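Local coordinates for protein hydrogenase maturation factor (Thermoanaerobacter tengcongensis, PDB 3VTI) that probably transfers the carbamoyl group of carbamoyl phosphate, with ATP, to the C-terminal cysteine of HypE during [NiFe] hydrogenase maturation, at residues N135-G140 and H175-H180; C189-S194 and L357-I362. All coordinates share one frame; numbering follows the deposited sequence.

Interaction 1 (N135-G140 and H175-H180); sequences NCTNCG and HDRRFH. With ZN (zinc ion), chain E.
R177 reaches the zinc-bound sulfur of C136 with its NE, and the neighbouring R178 runs alongside to the backbone O of N135. NE of R177 donates to C136 SG at 3.2 Å; the sulfur lies at the edge of the guanidinium, tilted about 20° from its plane. CG of R177 stands anti to the backbone N (chi1 -152°), and a bend at chi3 then turns NE to face the thiolate while NH2 passes beside C136 CB. R178 also bends at chi3. Its NH1 gives a nearly straight bond to O of N135, 3.2 Å long, with the oxygen almost in the guanidinium plane but the nitrogen standing well above the carbonyl plane. On the way, CG of R178 packs on CA of C136 at 3.7 Å, and NH2 ends in a salt bridge to E120 of helix 115-121.

C136 and C139 belong to the first of two Cys4 zinc fingers, the HypF fingers. Their sulfurs share the zinc ion with C114 and C117, and a type I turn from C136 to C139 forms the second CxxC knuckle. N of N138 also donates to C136 SG, at 3.4 Å, so this thiolate accepts two N-H groups besides binding the metal, which probably tempers its negative charge. A leucine in place of R177 would probably leave the sulfur without its guanidinium donor and without that nearby positive charge.

Between the backbones, T137 N donates to R177 O at 3.0 Å, and CG2 of T137 rests close to the same oxygen. The carbonyl is presented by a type I turn from D176 to F179 in the second finger, where D176 OD1 accepts from R178 N at 2.7 Å in an Asx turn.

Interaction 2 (C189-S194 and L357-I362); sequences CGPSLS and LNNRDI. With ZN (zinc ion), chain F.
An antiparallel strand pair joins the end of the second HypF zinc finger to the YrdC-like domain: residues 193-194 run against 357-358 at the margin of a large mixed sheet. S194 and L357 form the hydrogen-bonded pair, N of each donating to O of the other at 2.8 Å. L193 pairs with N358 in the non-hydrogen-bonded position beside it, their side chains on the same face of the sheet, and CA of L193 comes within 3.3 Å of L357 O as a CA-H...O contact.

Past the strands the pairing passes to a side chain. OD1 of N359 accepts from S192 N at 2.8 Å, the donor tilted 24° from the amide's carbonyl plane, whereas the return bond from N359 N to S192 O is weak. CG of N359 sits between its own backbone N and carbonyl carbon (chi1 54°), which brings the amide back to S192. ND2 donates at 2.7 Å to a water that in turn donates to G190 O and also bonds S192 OG. Amide and water together thus tie G190 and S192 to the turn after the strand. N358 keeps that turn in shape: its OD1 accepts from R360 N at 3.1 Å, on a lone pair, an Asx turn. Beside it the aliphatic part of R360 crosses the ring of P191, CD lying 3.8 Å from CG.

C189, at the start of the segment, binds the second zinc ion with C164, C167 and C186, so the finger's metal site lies only a few residues from the sheet. L193 leans on E204 and I205 of helix 204-213 and on F133, which also meets N358. Strand 193-196 is the outermost of its sheet within the chain, and 354-358 separates it from strand 218-221.

Both contacts lie on the same side of the chain's centre, with their own centres 19 Å apart and no touch between them, and both involve the second finger. Interaction 1 sets its 175-180 loop against the first finger, loop on loop; interaction 2 ties its last residues to the neighbouring domain through regular strand pairing. Each is partly buried, with a mixture of covered and exposed residues. Their chemistry differs accordingly: arginine side chains aimed at a thiolate and a carbonyl dominate the first, while backbone bonds, an asparagine amide and a water dominate the second. In 135-140 one of the two zinc ligands, C136, meets the partner segment, whereas in 189-194 the lone ligand, C189, stands apart from it.

Interaction 1 (N135-G140 and H175-H180)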
ATOM      1  N   ASN A 135      28.932  62.126 -33.828  1.00 42.38           N
ATOM      2  CA  ASN A 135      29.432  60.854 -34.338  1.00 42.19           C
ATOM      3  C   ASN A 135      29.813  61.011 -35.805  1.00 43.25           C
ATOM      4  O   ASN A 135      29.491  62.028 -36.426  1.00 44.67           O
ATOM      5  CB  ASN A 135      28.382  59.753 -34.185  1.00 41.34           C
ATOM      6  CG  ASN A 135      27.116  60.056 -34.956  1.00 43.38           C
ATOM      7  OD1 ASN A 135      26.155  60.589 -34.398  1.00 45.26           O
ATOM      8  ND2 ASN A 135      27.114  59.743 -36.254  1.00 43.09           N
ATOM      9  N   CYS A 136      30.508  60.014 -36.350  1.00 43.07           N
ATOM     10  CA  CYS A 136      30.865  60.000 -37.767  1.00 44.22           C
ATOM     11  C   CYS A 136      30.873  58.564 -38.275  1.00 43.95           C
ATOM     12  O   CYS A 136      30.430  57.662 -37.574  1.00 43.18           O
ATOM     13  CB  CYS A 136      32.221  60.681 -38.002  1.00 44.91           C
ATOM     14  SG  CYS A 136      33.646  59.778 -37.366  1.00 42.48           S
ATOM     15  N   THR A 137      31.364  58.359 -39.495  1.00 45.16           N
ATOM     16  CA  THR A 137      31.435  57.024 -40.085  1.00 45.17           C
ATOM     17  C   THR A 137      32.292  56.049 -39.255  1.00 43.86           C
ATOM     18  O   THR A 137      32.113  54.836 -39.346  1.00 43.71           O
ATOM     19  CB  THR A 137      31.922  57.070 -41.563  1.00 46.54           C
ATOM     20  OG1 THR A 137      31.707  55.796 -42.172  1.00 47.44           O
ATOM     21  CG2 THR A 137      33.415  57.401 -41.658  1.00 47.56           C
ATOM     22  N   ASN A 138      33.191  56.593 -38.434  1.00 43.32           N
ATOM     23  CA  ASN A 138      34.155  55.797 -37.666  1.00 42.27           C
ATOM     24  C   ASN A 138      33.848  55.621 -36.153  1.00 40.81           C
ATOM     25  O   ASN A 138      34.599  54.947 -35.441  1.00 39.88           O
ATOM     26  CB  ASN A 138      35.569  56.375 -37.851  1.00 42.91           C
ATOM     27  CG  ASN A 138      36.044  56.314 -39.302  1.00 45.14           C
ATOM     28  OD1 ASN A 138      35.709  55.376 -40.034  1.00 46.01           O
ATOM     29  ND2 ASN A 138      36.831  57.313 -39.723  1.00 44.13           N
ATOM     30  N   CYS A 139      32.762  56.221 -35.667  1.00 39.84           N
ATOM     31  CA  CYS A 139      32.393  56.079 -34.267  1.00 38.47           C
ATOM     32  C   CYS A 139      30.898  56.200 -34.041  1.00 38.33           C
ATOM     33  O   CYS A 139      30.125  56.395 -34.990  1.00 38.67           O
ATOM     34  CB  CYS A 139      33.141  57.098 -33.394  1.00 38.82           C
ATOM     35  SG  CYS A 139      32.612  58.821 -33.533  1.00 39.74           S
ATOM     36  N   GLY A 140      30.502  56.080 -32.770  1.00 37.42           N
ATOM     37  CA  GLY A 140      29.126  56.321 -32.346  1.00 36.92           C
ATOM     38  C   GLY A 140      28.355  55.028 -32.184  1.00 36.16           C
ATOM     39  O   GLY A 140      28.944  53.940 -32.253  1.00 35.35           O
ATOM     40  N   HIS A 175      33.522  62.138 -49.893  1.00 71.92           N
ATOM     41  CA  HIS A 175      34.822  62.468 -49.287  1.00 71.80           C
ATOM     42  C   HIS A 175      34.717  63.019 -47.854  1.00 69.85           C
ATOM     43  O   HIS A 175      35.732  63.397 -47.256  1.00 69.71           O
ATOM     44  CB  HIS A 175      35.622  63.455 -50.158  1.00 74.39           C
ATOM     45  CG  HIS A 175      36.133  62.876 -51.445  1.00 77.85           C
ATOM     46  ND1 HIS A 175      36.201  61.517 -51.687  1.00 78.92           N
ATOM     47  CD2 HIS A 175      36.637  63.482 -52.553  1.00 81.30           C
ATOM     48  CE1 HIS A 175      36.697  61.311 -52.895  1.00 81.09           C
ATOM     49  NE2 HIS A 175      36.974  62.486 -53.440  1.00 83.11           N
ATOM     50  N   ASP A 176      33.499  63.073 -47.311  1.00 68.22           N
ATOM     51  CA  ASP A 176      33.284  63.539 -45.938  1.00 66.49           C
ATOM     52  C   ASP A 176      33.402  62.388 -44.929  1.00 64.04           C
ATOM     53  O   ASP A 176      33.031  61.247 -45.220  1.00 63.16           O
ATOM     54  CB  ASP A 176      31.923  64.242 -45.813  1.00 66.82           C
ATOM     55  CG  ASP A 176      31.797  65.087 -44.538  1.00 66.42           C
ATOM     56  OD1 ASP A 176      31.519  64.525 -43.455  1.00 64.33           O
ATOM     57  OD2 ASP A 176      31.951  66.324 -44.626  1.00 67.24           O
ATOM     58  N   ARG A 177      33.918  62.698 -43.741  1.00 62.72           N
ATOM     59  CA  ARG A 177      34.051  61.704 -42.673  1.00 60.40           C
ATOM     60  C   ARG A 177      32.688  61.275 -42.109  1.00 59.34           C
ATOM     61  O   ARG A 177      32.598  60.353 -41.300  1.00 57.68           O
ATOM     62  CB  ARG A 177      34.962  62.221 -41.563  1.00 59.87           C
ATOM     63  CG  ARG A 177      35.678  61.117 -40.797  1.00 57.68           C
ATOM     64  CD  ARG A 177      36.423  61.643 -39.592  1.00 55.91           C
ATOM     65  NE  ARG A 177      35.539  62.056 -38.501  1.00 54.37           N
ATOM     66  CZ  ARG A 177      35.188  63.316 -38.242  1.00 54.48           C
ATOM     67  NH1 ARG A 177      35.636  64.304 -39.008  1.00 54.74           N
ATOM     68  NH2 ARG A 177      34.389  63.593 -37.212  1.00 52.82           N
ATOM     69  N   ARG A 178      31.629  61.947 -42.553  1.00 60.22           N
ATOM     70  CA  ARG A 178      30.264  61.570 -42.197  1.00 59.71           C
ATOM     71  C   ARG A 178      29.450  61.011 -43.376  1.00 60.54           C
ATOM     72  O   ARG A 178      28.226  60.900 -43.290  1.00 60.65           O
ATOM     73  CB  ARG A 178      29.548  62.722 -41.486  1.00 59.92           C
ATOM     74  CG  ARG A 178      29.863  62.758 -39.995  1.00 59.64           C
ATOM     75  CD  ARG A 178      29.396  64.012 -39.294  1.00 60.01           C
ATOM     76  NE  ARG A 178      30.441  65.020 -39.311  1.00 63.22           N
ATOM     77  CZ  ARG A 178      31.307  65.244 -38.324  1.00 62.33           C
ATOM     78  NH1 ARG A 178      31.270  64.538 -37.198  1.00 60.50           N
ATOM     79  NH2 ARG A 178      32.211  66.196 -38.473  1.00 63.31           N
ATOM     80  N   PHE A 179      30.141  60.641 -44.459  1.00 61.37           N
ATOM     81  CA  PHE A 179      29.524  59.949 -45.598  1.00 62.23           C
ATOM     82  C   PHE A 179      28.860  58.648 -45.145  1.00 60.92           C
ATOM     83  O   PHE A 179      29.526  57.756 -44.610  1.00 59.79           O
ATOM     84  CB  PHE A 179      30.558  59.667 -46.693  1.00 63.21           C
ATOM     85  CG  PHE A 179      30.048  58.789 -47.821  1.00 65.69           C
ATOM     86  CD1 PHE A 179      30.633  57.546 -48.073  1.00 66.80           C
ATOM     87  CD2 PHE A 179      28.986  59.205 -48.635  1.00 68.17           C
ATOM     88  CE1 PHE A 179      30.174  56.724 -49.119  1.00 68.17           C
ATOM     89  CE2 PHE A 179      28.517  58.396 -49.683  1.00 69.73           C
ATOM     90  CZ  PHE A 179      29.114  57.153 -49.926  1.00 69.74           C
ATOM     91  N   HIS A 180      27.550  58.558 -45.375  1.00 61.17           N
ATOM     92  CA  HIS A 180      26.714  57.427 -44.935  1.00 60.30           C
ATOM     93  C   HIS A 180      26.780  57.122 -43.426  1.00 57.96           C
ATOM     94  O   HIS A 180      26.503  55.995 -42.995  1.00 57.09           O
ATOM     95  CB  HIS A 180      26.969  56.160 -45.772  1.00 60.96           C
ATOM     96  CG  HIS A 180      26.431  56.233 -47.167  1.00 64.02           C
ATOM     97  ND1 HIS A 180      25.358  57.027 -47.516  1.00 66.44           N
ATOM     98  CD2 HIS A 180      26.798  55.582 -48.296  1.00 66.28           C
ATOM     99  CE1 HIS A 180      25.099  56.878 -48.803  1.00 67.72           C
ATOM    100  NE2 HIS A 180      25.959  56.008 -49.300  1.00 68.16           N
TER
HETATM  101 ZN    ZN E 801      33.822  59.960 -35.071  1.00 42.73          ZN

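Interaction 2 (C189-S194 and L357-I362)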
ATOM      1  N   CYS A 189      19.121  69.326 -35.661  1.00 58.79           N
ATOM      2  CA  CYS A 189      18.291  68.198 -36.103  1.00 58.22           C
ATOM      3  C   CYS A 189      18.369  66.963 -35.222  1.00 56.24           C
ATOM      4  O   CYS A 189      17.470  66.127 -35.242  1.00 56.22           O
ATOM      5  CB  CYS A 189      18.616  67.814 -37.550  1.00 58.17           C
ATOM      6  SG  CYS A 189      20.220  67.035 -37.789  1.00 56.83           S
ATOM      7  N   GLY A 190      19.442  66.847 -34.452  1.00 54.71           N
ATOM      8  CA  GLY A 190      19.675  65.637 -33.689  1.00 52.81           C
ATOM      9  C   GLY A 190      19.010  65.552 -32.328  1.00 52.53           C
ATOM     10  O   GLY A 190      18.250  66.442 -31.942  1.00 54.04           O
ATOM     11  N   PRO A 191      19.291  64.461 -31.592  1.00 50.67           N
ATOM     12  CA  PRO A 191      18.808  64.287 -30.228  1.00 50.52           C
ATOM     13  C   PRO A 191      19.385  65.327 -29.280  1.00 50.83           C
ATOM     14  O   PRO A 191      20.390  65.963 -29.596  1.00 50.96           O
ATOM     15  CB  PRO A 191      19.318  62.883 -29.834  1.00 48.78           C
ATOM     16  CG  PRO A 191      19.628  62.202 -31.098  1.00 48.24           C
ATOM     17  CD  PRO A 191      20.037  63.283 -32.068  1.00 49.13           C
ATOM     18  N   SER A 192      18.744  65.481 -28.127  1.00 51.33           N
ATOM     19  CA  SER A 192      19.180  66.412 -27.095  1.00 52.11           C
ATOM     20  C   SER A 192      19.015  65.777 -25.722  1.00 51.63           C
ATOM     21  O   SER A 192      18.359  64.750 -25.588  1.00 50.80           O
ATOM     22  CB  SER A 192      18.385  67.721 -27.179  1.00 54.17           C
ATOM     23  OG  SER A 192      16.987  67.476 -27.225  1.00 55.27           O
ATOM     24  N   LEU A 193      19.620  66.395 -24.711  1.00 52.47           N
ATOM     25  CA  LEU A 193      19.571  65.900 -23.339  1.00 52.70           C
ATOM     26  C   LEU A 193      18.451  66.528 -22.517  1.00 54.94           C
ATOM     27  O   LEU A 193      17.990  67.620 -22.819  1.00 56.55           O
ATOM     28  CB  LEU A 193      20.901  66.166 -22.638  1.00 52.11           C
ATOM     29  CG  LEU A 193      22.179  65.554 -23.210  1.00 50.77           C
ATOM     30  CD1 LEU A 193      23.424  66.240 -22.616  1.00 49.30           C
ATOM     31  CD2 LEU A 193      22.203  64.043 -22.979  1.00 48.44           C
ATOM     32  N   SER A 194      18.035  65.824 -21.467  1.00 55.72           N
ATOM     33  CA  SER A 194      17.053  66.320 -20.505  1.00 58.39           C
ATOM     34  C   SER A 194      17.496  65.975 -19.092  1.00 58.80           C
ATOM     35  O   SER A 194      18.111  64.927 -18.864  1.00 57.27           O
ATOM     36  CB  SER A 194      15.686  65.691 -20.756  1.00 58.81           C
ATOM     37  OG  SER A 194      15.372  65.693 -22.132  1.00 59.40           O
ATOM     38  N   LEU A 357      18.521  62.176 -19.217  1.00 47.36           N
ATOM     39  CA  LEU A 357      17.841  61.461 -20.283  1.00 46.47           C
ATOM     40  C   LEU A 357      18.175  62.059 -21.650  1.00 46.24           C
ATOM     41  O   LEU A 357      18.771  63.137 -21.745  1.00 46.62           O
ATOM     42  CB  LEU A 357      16.325  61.516 -20.065  1.00 48.01           C
ATOM     43  CG  LEU A 357      15.719  61.269 -18.678  1.00 49.34           C
ATOM     44  CD1 LEU A 357      14.268  61.757 -18.655  1.00 50.57           C
ATOM     45  CD2 LEU A 357      15.804  59.800 -18.271  1.00 47.91           C
ATOM     46  N   ASN A 358      17.783  61.347 -22.704  1.00 45.40           N
ATOM     47  CA  ASN A 358      17.772  61.893 -24.058  1.00 45.62           C
ATOM     48  C   ASN A 358      16.616  61.321 -24.878  1.00 45.93           C
ATOM     49  O   ASN A 358      15.967  60.348 -24.461  1.00 45.55           O
ATOM     50  CB  ASN A 358      19.124  61.699 -24.765  1.00 44.33           C
ATOM     51  CG  ASN A 358      19.491  60.244 -24.958  1.00 42.53           C
ATOM     52  OD1 ASN A 358      18.811  59.501 -25.666  1.00 43.10           O
ATOM     53  ND2 ASN A 358      20.584  59.829 -24.336  1.00 42.28           N
ATOM     54  N   ASN A 359      16.373  61.923 -26.037  1.00 46.52           N
ATOM     55  CA  ASN A 359      15.249  61.542 -26.888  1.00 47.71           C
ATOM     56  C   ASN A 359      15.629  60.619 -28.054  1.00 46.85           C
ATOM     57  O   ASN A 359      14.926  60.570 -29.074  1.00 48.03           O
ATOM     58  CB  ASN A 359      14.480  62.786 -27.383  1.00 49.34           C
ATOM     59  CG  ASN A 359      15.376  63.795 -28.078  1.00 49.50           C
ATOM     60  OD1 ASN A 359      16.594  63.624 -28.144  1.00 47.98           O
ATOM     61  ND2 ASN A 359      14.778  64.860 -28.593  1.00 51.41           N
ATOM     62  N   ARG A 360      16.736  59.892 -27.895  1.00 45.33           N
ATOM     63  CA  ARG A 360      17.124  58.852 -28.846  1.00 44.46           C
ATOM     64  C   ARG A 360      16.886  57.496 -28.224  1.00 43.87           C
ATOM     65  O   ARG A 360      17.453  57.189 -27.179  1.00 43.09           O
ATOM     66  CB  ARG A 360      18.587  58.983 -29.250  1.00 43.47           C
ATOM     67  CG  ARG A 360      18.964  58.197 -30.508  1.00 42.84           C
ATOM     68  CD  ARG A 360      20.422  58.450 -30.909  1.00 41.34           C
ATOM     69  NE  ARG A 360      21.355  57.876 -29.956  1.00 39.18           N
ATOM     70  CZ  ARG A 360      22.665  58.123 -29.931  1.00 40.75           C
ATOM     71  NH1 ARG A 360      23.215  58.952 -30.819  1.00 40.35           N
ATOM     72  NH2 ARG A 360      23.431  57.535 -29.008  1.00 37.65           N
ATOM     73  N   ASP A 361      16.024  56.699 -28.852  1.00 44.66           N
ATOM     74  CA  ASP A 361      15.720  55.362 -28.358  1.00 44.09           C
ATOM     75  C   ASP A 361      16.966  54.495 -28.433  1.00 42.45           C
ATOM     76  O   ASP A 361      17.736  54.569 -29.393  1.00 42.35           O
ATOM     77  CB  ASP A 361      14.603  54.698 -29.180  1.00 44.95           C
ATOM     78  CG  ASP A 361      13.221  55.298 -28.923  1.00 47.48           C
ATOM     79  OD1 ASP A 361      12.295  54.985 -29.707  1.00 49.32           O
ATOM     80  OD2 ASP A 361      13.053  56.086 -27.964  1.00 48.69           O
ATOM     81  N   ILE A 362      17.165  53.696 -27.399  1.00 41.57           N
ATOM     82  CA  ILE A 362      18.068  52.572 -27.450  1.00 40.11           C
ATOM     83  C   ILE A 362      17.190  51.387 -27.845  1.00 40.91           C
ATOM     84  O   ILE A 362      16.195  51.090 -27.185  1.00 41.67           O
ATOM     85  CB  ILE A 362      18.747  52.329 -26.074  1.00 39.31           C
ATOM     86  CG1 ILE A 362      19.650  53.524 -25.709  1.00 37.87           C
ATOM     87  CG2 ILE A 362      19.489  50.983 -26.065  1.00 36.99           C
ATOM     88  CD1 ILE A 362      20.045  53.603 -24.246  1.00 35.82           C
TER
HETATM   89 ZN    ZN F 802      21.821  68.412 -38.457  1.00 56.75          ZN
HETATM   90  O   HOH W   1      16.184  66.798 -29.941  1.00 22.45           O